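Local coordinates for protein mannitol dehydrogenase (Helicobacter pylori, PDB 3TWO) that probably reduces cinnamaldehydes to the corresponding cinnamyl alcohols, and the reverse, as a zinc-dependent, NADP(H)-using cinnamyl-alcohol dehydrogenase, at residues B[65-70]-B[154-159]; B[164-169]-B[193-198]; B[178-183]-B[199-204]. All blocks are in the same frame, centred on the assembly; numbering follows the deposited sequence.

Interaction 1: residues B[65-70]-B[154-159]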
ATOM      1  N   GLU B  65       8.739  15.307 -22.377  1.00 25.20           N
ATOM      2  CA  GLU B  65       8.161  14.483 -23.429  1.00 26.08           C
ATOM      3  C   GLU B  65       8.714  14.986 -24.750  1.00 26.92           C
ATOM      4  O   GLU B  65       8.186  15.939 -25.355  1.00 28.12           O
ATOM      5  CB  GLU B  65       6.620  14.548 -23.359  1.00 25.00           C
ATOM      6  CG  GLU B  65       6.125  13.948 -22.038  1.00 22.94           C
ATOM      7  CD  GLU B  65       4.617  13.919 -21.920  1.00 28.30           C
ATOM      8  OE1 GLU B  65       3.959  14.684 -22.631  1.00 26.84           O
ATOM      9  OE2 GLU B  65       4.079  13.115 -21.131  1.00 32.69           O
ATOM     10  N   ILE B  66       9.827  14.397 -25.178  1.00 26.74           N
ATOM     11  CA  ILE B  66      10.585  15.010 -26.231  1.00 26.56           C
ATOM     12  C   ILE B  66      10.664  14.080 -27.452  1.00 27.90           C
ATOM     13  O   ILE B  66      11.017  12.892 -27.322  1.00 27.30           O
ATOM     14  CB  ILE B  66      12.017  15.361 -25.730  1.00 28.68           C
ATOM     15  CG1 ILE B  66      11.983  16.492 -24.662  1.00 28.63           C
ATOM     16  CG2 ILE B  66      12.942  15.723 -26.913  1.00 25.14           C
ATOM     17  CD1 ILE B  66      13.189  16.422 -23.728  1.00 25.98           C
ATOM     18  N   ALA B  67      10.316  14.596 -28.626  1.00 27.09           N
ATOM     19  CA  ALA B  67      10.535  13.821 -29.860  1.00 28.05           C
ATOM     20  C   ALA B  67      11.341  14.697 -30.806  1.00 29.10           C
ATOM     21  O   ALA B  67      11.029  15.913 -30.958  1.00 30.42           O
ATOM     22  CB  ALA B  67       9.213  13.388 -30.500  1.00 27.69           C
ATOM     23  N   GLY B  68      12.381  14.130 -31.437  1.00 29.88           N
ATOM     24  CA  GLY B  68      13.215  14.922 -32.343  1.00 30.34           C
ATOM     25  C   GLY B  68      14.083  14.100 -33.270  1.00 32.16           C
ATOM     26  O   GLY B  68      13.874  12.887 -33.454  1.00 31.39           O
ATOM     27  N   ILE B  69      15.112  14.756 -33.808  1.00 32.31           N
ATOM     28  CA  ILE B  69      16.039  14.133 -34.786  1.00 32.90           C
ATOM     29  C   ILE B  69      17.475  14.353 -34.326  1.00 32.63           C
ATOM     30  O   ILE B  69      17.832  15.463 -33.827  1.00 31.46           O
ATOM     31  CB  ILE B  69      15.815  14.728 -36.196  1.00 32.27           C
ATOM     32  CG1 ILE B  69      14.393  14.374 -36.633  1.00 34.70           C
ATOM     33  CG2 ILE B  69      16.882  14.162 -37.250  1.00 36.00           C
ATOM     34  CD1 ILE B  69      13.842  15.046 -37.894  1.00 37.95           C
ATOM     35  N   ILE B  70      18.290  13.316 -34.501  1.00 32.68           N
ATOM     36  CA  ILE B  70      19.689  13.410 -34.154  1.00 33.67           C
ATOM     37  C   ILE B  70      20.427  14.231 -35.191  1.00 35.67           C
ATOM     38  O   ILE B  70      20.492  13.879 -36.375  1.00 36.44           O
ATOM     39  CB  ILE B  70      20.302  12.057 -33.931  1.00 34.76           C
ATOM     40  CG1 ILE B  70      19.603  11.435 -32.676  1.00 33.59           C
ATOM     41  CG2 ILE B  70      21.843  12.159 -33.836  1.00 32.27           C
ATOM     42  CD1 ILE B  70      20.423  10.463 -31.878  1.00 35.27           C
ATOM     43  N   LYS B 154       2.573  12.857 -32.081  1.00 33.31           N
ATOM     44  CA  LYS B 154       1.868  11.907 -31.195  1.00 32.73           C
ATOM     45  C   LYS B 154       2.813  11.040 -30.340  1.00 32.38           C
ATOM     46  O   LYS B 154       2.405  10.519 -29.253  1.00 32.37           O
ATOM     47  CB  LYS B 154       0.989  10.988 -32.032  1.00 33.40           C
ATOM     48  CG  LYS B 154      -0.339  11.650 -32.398  1.00 34.83           C
ATOM     49  CD  LYS B 154      -1.111  10.747 -33.283  1.00 37.61           C
ATOM     50  CE  LYS B 154      -2.311  11.477 -33.848  1.00 40.97           C
ATOM     51  NZ  LYS B 154      -3.120  10.443 -34.529  1.00 45.42           N
ATOM     52  N   VAL B 155       4.060  10.888 -30.820  1.00 29.80           N
ATOM     53  CA  VAL B 155       5.055  10.076 -30.158  1.00 28.42           C
ATOM     54  C   VAL B 155       5.510  10.755 -28.862  1.00 27.59           C
ATOM     55  O   VAL B 155       5.716  10.067 -27.867  1.00 28.38           O
ATOM     56  CB  VAL B 155       6.286   9.796 -31.077  1.00 28.45           C
ATOM     57  CG1 VAL B 155       7.493   9.219 -30.281  1.00 26.39           C
ATOM     58  CG2 VAL B 155       5.895   8.845 -32.213  1.00 26.67           C
ATOM     59  N   ALA B 156       5.671  12.079 -28.880  1.00 26.05           N
ATOM     60  CA  ALA B 156       6.319  12.803 -27.783  1.00 25.82           C
ATOM     61  C   ALA B 156       5.744  12.474 -26.386  1.00 24.41           C
ATOM     62  O   ALA B 156       6.510  12.215 -25.448  1.00 24.64           O
ATOM     63  CB  ALA B 156       6.353  14.385 -28.081  1.00 25.95           C
ATOM     64  N   PRO B 157       4.406  12.456 -26.231  1.00 24.23           N
ATOM     65  CA  PRO B 157       3.930  12.194 -24.848  1.00 24.29           C
ATOM     66  C   PRO B 157       4.041  10.735 -24.461  1.00 25.54           C
ATOM     67  O   PRO B 157       3.879  10.425 -23.282  1.00 25.65           O
ATOM     68  CB  PRO B 157       2.439  12.637 -24.857  1.00 24.84           C
ATOM     69  CG  PRO B 157       2.294  13.582 -26.071  1.00 23.00           C
ATOM     70  CD  PRO B 157       3.334  13.004 -27.094  1.00 24.64           C
ATOM     71  N   LEU B 158       4.329   9.835 -25.414  1.00 25.23           N
ATOM     72  CA  LEU B 158       4.631   8.466 -25.013  1.00 26.14           C
ATOM     73  C   LEU B 158       5.800   8.480 -24.060  1.00 27.05           C
ATOM     74  O   LEU B 158       5.864   7.614 -23.186  1.00 27.03           O
ATOM     75  CB  LEU B 158       4.998   7.563 -26.199  1.00 26.56           C
ATOM     76  CG  LEU B 158       3.971   7.414 -27.264  1.00 26.87           C
ATOM     77  CD1 LEU B 158       4.592   6.694 -28.539  1.00 29.32           C
ATOM     78  CD2 LEU B 158       2.762   6.723 -26.708  1.00 25.12           C
ATOM     79  N   LEU B 159       6.723   9.466 -24.211  1.00 27.17           N
ATOM     80  CA  LEU B 159       7.948   9.463 -23.410  1.00 26.89           C
ATOM     81  C   LEU B 159       7.711   9.632 -21.934  1.00 26.78           C
ATOM     82  O   LEU B 159       8.583   9.285 -21.156  1.00 27.38           O
ATOM     83  CB  LEU B 159       9.005  10.455 -23.913  1.00 26.61           C
ATOM     84  CG  LEU B 159       9.882  10.052 -25.124  1.00 28.07           C
ATOM     85  CD1 LEU B 159      10.953   9.064 -24.620  1.00 29.64           C
ATOM     86  CD2 LEU B 159       9.085   9.442 -26.266  1.00 28.33           C
TER
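The carboxylate of E65 rests against P157 and is held at both oxygens: OE1 forms a salt bridge with NE of R338, while OE2 accepts a hydrogen bond from the backbone N of A161, one turn beyond P157. These two bonds fix the rotation of the group. Beyond CG the E65 chain is extended, with CG anti to the carbonyl carbon (chi1 -64°), and this carries the acid across the proline at about a right angle. OE1 lies in van der Waals contact with P157, 3.4 Å from its CB.

Nearer the backbone, E65 CB sits 3.1 Å from the carbonyl oxygen of A156. That oxygen accepts a hydrogen bond from the backbone N of L159 at 3.0 Å, in the turn leading into helix 158-171. The methyls of A67 and A156 meet at 3.9 Å, both small enough to let strand and turn come close; the A67 and A156 CA atoms are 4.8 Å apart. L159 points at the strand, its CG 3.8 Å from the carbonyl oxygen of I66. All six touching residues are buried, and Y38 of the neighbouring strand 31-40 packs against A156.

The contact brings together the two parts of the chain that carry zinc ligands H64 and C160, each adjoining a residue used here; C42 is the third protein ligand observed. R338 also hydrogen-bonds NADPH through NH1, which links E65 to the cofactor. A GroES-like strand set beside the helix that bears a zinc cysteine is characteristic of the catalytic-zinc site of the medium-chain alcohol dehydrogenases, to which this zinc probably corresponds.

Interaction 2: residues B[164-169]-B[193-198]. With NDP (NADPH dihydro-nicotinamide-adenine-dinucleotide phosphate), chain F.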
ATOM      1  N   THR B 164       4.552   5.897 -18.038  1.00 25.17           N
ATOM      2  CA  THR B 164       4.135   5.984 -16.657  1.00 25.63           C
ATOM      3  C   THR B 164       2.869   5.154 -16.420  1.00 27.39           C
ATOM      4  O   THR B 164       2.632   4.667 -15.285  1.00 26.54           O
ATOM      5  CB  THR B 164       3.906   7.438 -16.195  1.00 26.84           C
ATOM      6  OG1 THR B 164       5.153   8.169 -16.287  1.00 24.97           O
ATOM      7  CG2 THR B 164       3.422   7.475 -14.719  1.00 24.67           C
ATOM      8  N   THR B 165       2.088   4.948 -17.482  1.00 25.52           N
ATOM      9  CA  THR B 165       0.848   4.254 -17.305  1.00 25.15           C
ATOM     10  C   THR B 165       0.998   2.851 -17.836  1.00 26.53           C
ATOM     11  O   THR B 165       0.420   1.937 -17.254  1.00 26.45           O
ATOM     12  CB  THR B 165      -0.274   4.942 -18.070  1.00 25.52           C
ATOM     13  OG1 THR B 165       0.150   5.090 -19.416  1.00 22.47           O
ATOM     14  CG2 THR B 165      -0.536   6.365 -17.474  1.00 24.54           C
ATOM     15  N   TYR B 166       1.773   2.677 -18.920  1.00 24.29           N
ATOM     16  CA  TYR B 166       2.079   1.353 -19.418  1.00 25.66           C
ATOM     17  C   TYR B 166       2.696   0.458 -18.275  1.00 26.38           C
ATOM     18  O   TYR B 166       2.329  -0.726 -18.090  1.00 24.13           O
ATOM     19  CB  TYR B 166       3.087   1.486 -20.554  1.00 26.30           C
ATOM     20  CG  TYR B 166       3.534   0.178 -21.203  1.00 28.04           C
ATOM     21  CD1 TYR B 166       2.743  -0.470 -22.177  1.00 27.19           C
ATOM     22  CD2 TYR B 166       4.779  -0.390 -20.878  1.00 29.89           C
ATOM     23  CE1 TYR B 166       3.208  -1.662 -22.817  1.00 30.15           C
ATOM     24  CE2 TYR B 166       5.228  -1.577 -21.488  1.00 28.68           C
ATOM     25  CZ  TYR B 166       4.448  -2.184 -22.459  1.00 31.58           C
ATOM     26  OH  TYR B 166       4.895  -3.350 -23.006  1.00 34.76           O
ATOM     27  N   SER B 167       3.620   1.059 -17.518  1.00 24.59           N
ATOM     28  CA  SER B 167       4.439   0.265 -16.602  1.00 25.17           C
ATOM     29  C   SER B 167       3.584  -0.478 -15.529  1.00 24.38           C
ATOM     30  O   SER B 167       3.757  -1.636 -15.338  1.00 24.69           O
ATOM     31  CB  SER B 167       5.580   1.113 -15.969  1.00 24.13           C
ATOM     32  OG  SER B 167       6.431   0.299 -15.103  1.00 24.22           O
ATOM     33  N   PRO B 168       2.694   0.213 -14.808  1.00 24.47           N
ATOM     34  CA  PRO B 168       2.010  -0.494 -13.701  1.00 24.49           C
ATOM     35  C   PRO B 168       0.945  -1.430 -14.250  1.00 25.18           C
ATOM     36  O   PRO B 168       0.604  -2.426 -13.608  1.00 25.51           O
ATOM     37  CB  PRO B 168       1.342   0.637 -12.913  1.00 25.16           C
ATOM     38  CG  PRO B 168       1.408   1.838 -13.836  1.00 23.92           C
ATOM     39  CD  PRO B 168       2.598   1.662 -14.676  1.00 22.66           C
ATOM     40  N   LEU B 169       0.447  -1.120 -15.440  1.00 24.97           N
ATOM     41  CA  LEU B 169      -0.480  -2.010 -16.117  1.00 26.39           C
ATOM     42  C   LEU B 169       0.160  -3.393 -16.348  1.00 27.09           C
ATOM     43  O   LEU B 169      -0.491  -4.424 -16.067  1.00 28.35           O
ATOM     44  CB  LEU B 169      -1.015  -1.397 -17.448  1.00 25.63           C
ATOM     45  CG  LEU B 169      -2.084  -0.306 -17.333  1.00 25.59           C
ATOM     46  CD1 LEU B 169      -2.320   0.433 -18.696  1.00 26.44           C
ATOM     47  CD2 LEU B 169      -3.448  -0.846 -16.750  1.00 23.18           C
ATOM     48  N   VAL B 193      -6.251   4.389 -20.075  1.00 24.11           N
ATOM     49  CA  VAL B 193      -7.438   3.884 -20.767  1.00 24.32           C
ATOM     50  C   VAL B 193      -7.121   3.107 -22.072  1.00 26.24           C
ATOM     51  O   VAL B 193      -7.576   1.987 -22.256  1.00 24.67           O
ATOM     52  CB  VAL B 193      -8.479   5.007 -21.030  1.00 24.17           C
ATOM     53  CG1 VAL B 193      -9.585   4.479 -22.046  1.00 24.61           C
ATOM     54  CG2 VAL B 193      -9.158   5.440 -19.737  1.00 21.35           C
ATOM     55  N   LYS B 194      -6.328   3.701 -22.969  1.00 26.90           N
ATOM     56  CA  LYS B 194      -5.992   3.048 -24.215  1.00 28.61           C
ATOM     57  C   LYS B 194      -5.228   1.747 -24.029  1.00 28.56           C
ATOM     58  O   LYS B 194      -5.564   0.749 -24.660  1.00 29.07           O
ATOM     59  CB  LYS B 194      -5.224   3.978 -25.153  1.00 28.65           C
ATOM     60  CG  LYS B 194      -6.112   5.136 -25.638  1.00 31.28           C
ATOM     61  CD  LYS B 194      -5.268   6.375 -25.956  1.00 32.64           C
ATOM     62  CE  LYS B 194      -6.017   7.367 -26.820  1.00 32.35           C
ATOM     63  NZ  LYS B 194      -5.735   7.083 -28.236  1.00 33.83           N
ATOM     64  N   TYR B 195      -4.215   1.759 -23.174  1.00 27.04           N
ATOM     65  CA  TYR B 195      -3.445   0.552 -22.938  1.00 26.77           C
ATOM     66  C   TYR B 195      -4.351  -0.511 -22.321  1.00 25.87           C
ATOM     67  O   TYR B 195      -4.324  -1.639 -22.755  1.00 26.87           O
ATOM     68  CB  TYR B 195      -2.212   0.815 -22.011  1.00 24.39           C
ATOM     69  CG  TYR B 195      -1.108   1.629 -22.684  1.00 26.15           C
ATOM     70  CD1 TYR B 195      -0.479   2.712 -22.019  1.00 26.07           C
ATOM     71  CD2 TYR B 195      -0.682   1.307 -23.971  1.00 27.84           C
ATOM     72  CE1 TYR B 195       0.498   3.470 -22.638  1.00 23.50           C
ATOM     73  CE2 TYR B 195       0.323   2.016 -24.588  1.00 27.33           C
ATOM     74  CZ  TYR B 195       0.902   3.113 -23.923  1.00 27.40           C
ATOM     75  OH  TYR B 195       1.880   3.829 -24.596  1.00 23.95           O
ATOM     76  N   ALA B 196      -5.121  -0.160 -21.289  1.00 25.44           N
ATOM     77  CA  ALA B 196      -5.962  -1.214 -20.621  1.00 26.38           C
ATOM     78  C   ALA B 196      -6.966  -1.808 -21.561  1.00 27.18           C
ATOM     79  O   ALA B 196      -7.133  -3.011 -21.570  1.00 28.48           O
ATOM     80  CB  ALA B 196      -6.639  -0.708 -19.344  1.00 25.41           C
ATOM     81  N   VAL B 197      -7.589  -0.983 -22.401  1.00 26.29           N
ATOM     82  CA  VAL B 197      -8.492  -1.515 -23.419  1.00 26.67           C
ATOM     83  C   VAL B 197      -7.727  -2.421 -24.409  1.00 28.61           C
ATOM     84  O   VAL B 197      -8.190  -3.521 -24.697  1.00 29.18           O
ATOM     85  CB  VAL B 197      -9.193  -0.411 -24.259  1.00 25.66           C
ATOM     86  CG1 VAL B 197     -10.077  -1.062 -25.458  1.00 27.86           C
ATOM     87  CG2 VAL B 197     -10.033   0.457 -23.396  1.00 25.30           C
ATOM     88  N   ALA B 198      -6.575  -1.984 -24.920  1.00 28.78           N
ATOM     89  CA  ALA B 198      -5.778  -2.825 -25.833  1.00 30.54           C
ATOM     90  C   ALA B 198      -5.345  -4.140 -25.147  1.00 32.01           C
ATOM     91  O   ALA B 198      -5.112  -5.128 -25.817  1.00 33.74           O
ATOM     92  CB  ALA B 198      -4.544  -2.057 -26.298  1.00 28.57           C
TER
HETATM   93  PA  NDP F 602      -3.381  16.431 -16.603  1.00 22.95           P
HETATM   94  O1A NDP F 602      -4.083  17.542 -15.941  1.00 23.98           O
HETATM   95  O2A NDP F 602      -3.634  15.917 -18.070  1.00 22.23           O
HETATM   96  O5B NDP F 602      -4.586  15.412 -16.193  1.00 18.73           O
HETATM   97  C5B NDP F 602      -5.175  15.369 -14.786  1.00 22.07           C
HETATM   98  C4B NDP F 602      -6.614  14.882 -14.900  1.00 24.96           C
HETATM   99  O4B NDP F 602      -7.283  14.525 -13.619  1.00 25.16           O
HETATM  100  C3B NDP F 602      -7.460  15.986 -15.574  1.00 23.70           C
HETATM  101  O3B NDP F 602      -8.270  15.342 -16.630  1.00 23.91           O
HETATM  102  C2B NDP F 602      -8.354  16.485 -14.407  1.00 22.89           C
HETATM  103  O2B NDP F 602      -9.593  16.914 -15.001  1.00 25.27           O
HETATM  104  C1B NDP F 602      -8.621  15.179 -13.621  1.00 23.88           C
HETATM  105  N9A NDP F 602      -8.820  15.394 -12.170  1.00 24.84           N
HETATM  106  C8A NDP F 602      -8.248  16.379 -11.439  1.00 22.01           C
HETATM  107  N7A NDP F 602      -8.628  16.193 -10.184  1.00 25.59           N
HETATM  108  C5A NDP F 602      -9.415  15.123 -10.120  1.00 21.63           C
HETATM  109  C6A NDP F 602     -10.078  14.486  -9.086  1.00 24.86           C
HETATM  110  N6A NDP F 602     -10.035  14.919  -7.779  1.00 25.24           N
HETATM  111  N1A NDP F 602     -10.802  13.422  -9.413  1.00 23.55           N
HETATM  112  C2A NDP F 602     -10.881  12.941 -10.635  1.00 24.21           C
HETATM  113  N3A NDP F 602     -10.252  13.515 -11.632  1.00 24.17           N
HETATM  114  C4A NDP F 602      -9.527  14.620 -11.385  1.00 22.90           C
HETATM  115  O3  NDP F 602      -2.364  15.589 -15.738  1.00 23.21           O
HETATM  116  PN  NDP F 602      -1.373  14.549 -16.254  1.00 23.94           P
HETATM  117  O1N NDP F 602      -2.051  13.340 -16.774  1.00 25.77           O
HETATM  118  O2N NDP F 602      -0.212  15.101 -17.124  1.00 24.60           O
HETATM  119  O5D NDP F 602      -0.644  14.177 -14.910  1.00 21.35           O
HETATM  120  C5D NDP F 602      -1.506  13.804 -13.729  1.00 17.90           C
HETATM  121  C4D NDP F 602      -0.623  13.694 -12.415  1.00 18.11           C
HETATM  122  O4D NDP F 602       0.302  12.641 -12.747  1.00 19.25           O
HETATM  123  C3D NDP F 602       0.222  14.945 -12.051  1.00 19.29           C
HETATM  124  O3D NDP F 602       0.213  15.098 -10.605  1.00 20.85           O
HETATM  125  C2D NDP F 602       1.604  14.558 -12.626  1.00 20.46           C
HETATM  126  O2D NDP F 602       2.615  15.178 -11.911  1.00 20.71           O
HETATM  127  C1D NDP F 602       1.622  13.046 -12.298  1.00 21.96           C
HETATM  128  N1N NDP F 602       2.681  12.265 -13.023  1.00 23.42           N
HETATM  129  C2N NDP F 602       3.380  11.272 -12.301  1.00 26.26           C
HETATM  130  C3N NDP F 602       4.366  10.518 -12.916  1.00 25.22           C
HETATM  131  C7N NDP F 602       5.038   9.396 -12.127  1.00 26.91           C
HETATM  132  O7N NDP F 602       4.480   8.893 -11.138  1.00 25.37           O
HETATM  133  N7N NDP F 602       6.089   8.850 -12.728  1.00 21.73           N
HETATM  134  C4N NDP F 602       4.699  10.778 -14.266  1.00 27.05           C
HETATM  135  C5N NDP F 602       3.976  11.748 -15.020  1.00 22.11           C
HETATM  136  C6N NDP F 602       2.989  12.497 -14.413  1.00 20.61           C
HETATM  137  P2B NDP F 602     -10.350  18.212 -14.569  1.00 24.32           P
HETATM  138  O1X NDP F 602     -10.667  18.972 -15.988  1.00 23.87           O
HETATM  139  O2X NDP F 602     -11.496  17.866 -13.722  1.00 23.96           O
HETATM  140  O3X NDP F 602      -9.307  19.141 -13.811  1.00 26.69           O
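The ring of Y195 takes the edge of Y166 on one face, where Y166 CD1 stands 4.1 Å above the ring plane over its centre, and the hydroxyl of T165 at its edge, in the plane. The two tyrosines form a T-shaped pair, their planes at 72° and centroids 5.5 Å apart. They lie between helix 158-171 and helix 187-198 of the NADPH-binding Rossmann fold, the two short segments running 36° apart in direction.

With CG of Y166 anti to its own backbone nitrogen (chi1 180°), the ring is carried out so that its CD1 edge stands over the face of Y195. Y166 CB adds an off-centre CH-pi contact, 4.3 Å from the Y195 centroid. T165 OG1 approaches Y195 CD1 to 3.6 Å, but its polar needs are met in its own helix, chiefly by the carbonyl of A161. The phenols reach past the pair to helix 296-308: Y166 OH hydrogen-bonds E301, and Y195 OH hydrogen-bonds S306, so both rings are held at each end.

One turn along, the side chain of L169 crosses that of Y195 at about a right angle and splits its two methyls. Its CD1 presses closely on Y195 CB, at 3.3 Å, while CD2 reaches A196 CB at 4.1 Å. On another side of helix 158-171, T164 belongs to the NADPH pocket: its OG1, also bonded to the carbonyl of C160, lies 3.3 Å from C4N, the nicotinamide carbon that carries the hydride.

Interaction 3: residues B[178-183]-B[199-204]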
ATOM      1  N   THR B 178      -9.763  -8.344 -16.793  1.00 29.95           N
ATOM      2  CA  THR B 178      -9.385  -7.569 -15.599  1.00 27.42           C
ATOM      3  C   THR B 178     -10.318  -6.394 -15.530  1.00 28.28           C
ATOM      4  O   THR B 178     -10.494  -5.707 -16.559  1.00 28.20           O
ATOM      5  CB  THR B 178      -7.971  -7.068 -15.696  1.00 28.68           C
ATOM      6  OG1 THR B 178      -7.114  -8.198 -15.894  1.00 28.20           O
ATOM      7  CG2 THR B 178      -7.559  -6.313 -14.408  1.00 23.57           C
ATOM      8  N   LYS B 179     -10.983  -6.181 -14.381  1.00 25.93           N
ATOM      9  CA  LYS B 179     -11.648  -4.891 -14.200  1.00 27.44           C
ATOM     10  C   LYS B 179     -10.719  -3.724 -13.726  1.00 26.52           C
ATOM     11  O   LYS B 179     -10.203  -3.719 -12.594  1.00 26.34           O
ATOM     12  CB  LYS B 179     -12.869  -5.020 -13.308  1.00 27.73           C
ATOM     13  CG  LYS B 179     -13.856  -6.095 -13.839  1.00 28.31           C
ATOM     14  CD  LYS B 179     -15.143  -6.103 -12.964  1.00 30.13           C
ATOM     15  CE  LYS B 179     -16.228  -6.994 -13.623  1.00 33.76           C
ATOM     16  NZ  LYS B 179     -17.380  -6.965 -12.696  1.00 35.97           N
ATOM     17  N   VAL B 180     -10.555  -2.726 -14.601  1.00 26.72           N
ATOM     18  CA  VAL B 180      -9.580  -1.647 -14.406  1.00 24.91           C
ATOM     19  C   VAL B 180     -10.305  -0.294 -14.218  1.00 25.92           C
ATOM     20  O   VAL B 180     -11.156   0.103 -15.036  1.00 25.88           O
ATOM     21  CB  VAL B 180      -8.682  -1.567 -15.679  1.00 25.33           C
ATOM     22  CG1 VAL B 180      -7.994  -0.206 -15.850  1.00 23.64           C
ATOM     23  CG2 VAL B 180      -7.711  -2.692 -15.695  1.00 25.66           C
ATOM     24  N   GLY B 181     -10.001   0.416 -13.131  1.00 26.48           N
ATOM     25  CA  GLY B 181     -10.448   1.822 -12.999  1.00 25.21           C
ATOM     26  C   GLY B 181      -9.288   2.787 -13.311  1.00 25.50           C
ATOM     27  O   GLY B 181      -8.124   2.536 -12.959  1.00 25.49           O
ATOM     28  N   VAL B 182      -9.621   3.912 -13.941  1.00 25.05           N
ATOM     29  CA  VAL B 182      -8.667   4.961 -14.210  1.00 24.79           C
ATOM     30  C   VAL B 182      -9.205   6.243 -13.552  1.00 25.53           C
ATOM     31  O   VAL B 182     -10.258   6.751 -13.922  1.00 25.56           O
ATOM     32  CB  VAL B 182      -8.397   5.195 -15.726  1.00 24.77           C
ATOM     33  CG1 VAL B 182      -7.341   6.310 -15.900  1.00 23.54           C
ATOM     34  CG2 VAL B 182      -7.908   3.919 -16.396  1.00 24.07           C
ATOM     35  N   ALA B 183      -8.485   6.741 -12.554  1.00 23.92           N
ATOM     36  CA  ALA B 183      -8.928   7.952 -11.880  1.00 24.57           C
ATOM     37  C   ALA B 183      -8.156   9.178 -12.457  1.00 24.30           C
ATOM     38  O   ALA B 183      -6.901   9.231 -12.408  1.00 23.69           O
ATOM     39  CB  ALA B 183      -8.714   7.788 -10.362  1.00 23.42           C
ATOM     40  N   MET B 199      -5.228  -4.142 -23.816  1.00 31.09           N
ATOM     41  CA  MET B 199      -4.831  -5.330 -23.067  1.00 31.34           C
ATOM     42  C   MET B 199      -5.991  -6.281 -22.728  1.00 32.06           C
ATOM     43  O   MET B 199      -5.782  -7.297 -22.081  1.00 30.77           O
ATOM     44  CB  MET B 199      -4.102  -4.920 -21.780  1.00 30.97           C
ATOM     45  CG  MET B 199      -2.695  -4.417 -22.061  1.00 31.59           C
ATOM     46  SD  MET B 199      -1.926  -3.602 -20.648  1.00 34.00           S
ATOM     47  CE  MET B 199      -1.293  -5.027 -19.749  1.00 45.45           C
ATOM     48  N   GLY B 200      -7.208  -5.940 -23.158  1.00 32.23           N
ATOM     49  CA  GLY B 200      -8.375  -6.787 -22.916  1.00 31.30           C
ATOM     50  C   GLY B 200      -9.174  -6.438 -21.657  1.00 31.21           C
ATOM     51  O   GLY B 200     -10.113  -7.187 -21.300  1.00 32.21           O
ATOM     52  N   ALA B 201      -8.832  -5.334 -20.984  1.00 28.23           N
ATOM     53  CA  ALA B 201      -9.524  -4.960 -19.747  1.00 27.65           C
ATOM     54  C   ALA B 201     -10.906  -4.414 -19.983  1.00 28.89           C
ATOM     55  O   ALA B 201     -11.240  -3.928 -21.070  1.00 28.36           O
ATOM     56  CB  ALA B 201      -8.750  -3.953 -18.945  1.00 25.75           C
ATOM     57  N   GLU B 202     -11.709  -4.496 -18.935  1.00 28.83           N
ATOM     58  CA  GLU B 202     -12.983  -3.852 -18.908  1.00 29.82           C
ATOM     59  C   GLU B 202     -12.715  -2.566 -18.107  1.00 28.60           C
ATOM     60  O   GLU B 202     -12.375  -2.643 -16.926  1.00 27.39           O
ATOM     61  CB  GLU B 202     -14.020  -4.763 -18.225  1.00 29.48           C
ATOM     62  CG  GLU B 202     -15.364  -4.262 -18.427  1.00 36.94           C
ATOM     63  CD  GLU B 202     -16.483  -5.191 -17.882  1.00 46.22           C
ATOM     64  OE1 GLU B 202     -17.561  -5.149 -18.499  1.00 53.98           O
ATOM     65  OE2 GLU B 202     -16.327  -5.941 -16.882  1.00 47.17           O
ATOM     66  N   VAL B 203     -12.904  -1.402 -18.739  1.00 28.23           N
ATOM     67  CA  VAL B 203     -12.358  -0.170 -18.190  1.00 27.56           C
ATOM     68  C   VAL B 203     -13.413   0.778 -17.658  1.00 28.43           C
ATOM     69  O   VAL B 203     -14.407   1.073 -18.341  1.00 30.19           O
ATOM     70  CB  VAL B 203     -11.488   0.534 -19.258  1.00 26.91           C
ATOM     71  CG1 VAL B 203     -10.846   1.831 -18.709  1.00 24.10           C
ATOM     72  CG2 VAL B 203     -10.413  -0.450 -19.720  1.00 24.92           C
ATOM     73  N   SER B 204     -13.214   1.261 -16.437  1.00 27.72           N
ATOM     74  CA  SER B 204     -14.101   2.280 -15.862  1.00 26.57           C
ATOM     75  C   SER B 204     -13.257   3.564 -15.725  1.00 26.80           C
ATOM     76  O   SER B 204     -12.068   3.495 -15.341  1.00 25.79           O
ATOM     77  CB  SER B 204     -14.616   1.855 -14.476  1.00 26.26           C
ATOM     78  OG  SER B 204     -15.401   0.664 -14.516  1.00 26.27           O
TER
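K179 and E202 lie side by side and point the same way, two extended chains on one face of a parallel sheet. They touch through K179 CE and E202 OE2, 3.4 Å apart. The charged ends stop short of a salt bridge, with NZ 4.4 Å from OE2, and K179 NZ pairs instead with E233. On the opposite face V180 turns CG2, anti to its carbonyl carbon, onto the methyl of A201 at 3.6 Å. V203 lies on this face too, brushing V182 more loosely. A196 of helix 187-198 packs over V180 and V203, so this face is the apolar one.

Backbone bonds zip the strands in register. E202 N donates to T178 O, and V180 N donates to E202 O. S204 N then reaches V180 O at 2.7 Å, nearly straight (172°), and V182 N meets S204 O at a more bent 150°. CA-H...O contacts from V203 to V180 O and from G181 to S204 O fill in between.

G200, at positive phi (94°), ends the helix in a Schellman motif and turns the chain into strand 202-206. This is the first beta-alpha-beta crossover of a Rossmann fold, whose glycine-rich turn gives the backbone N of G187 and L188 to NADPH.

In the fold
From the N terminus, interaction 1 comes first: strand 65-73 is joined to the start of helix 158-171, closing a long loop that includes the four-cysteine zinc site. It closes before the others open and so stands in series with them. Further along the same helix, interaction 2 begins; strand 179-183 then opens interaction 3 before helix 187-198 completes interaction 2, and 199-204 completes interaction 3, so these two cross. They also meet, A196 O probably accepting a hydrogen bond from A201 N. Interaction 1 touches interaction 2 through L158 and Y195. Helix 158-171 thus connects the catalytic GroES-like domain to the cofactor-binding Rossmann sheet.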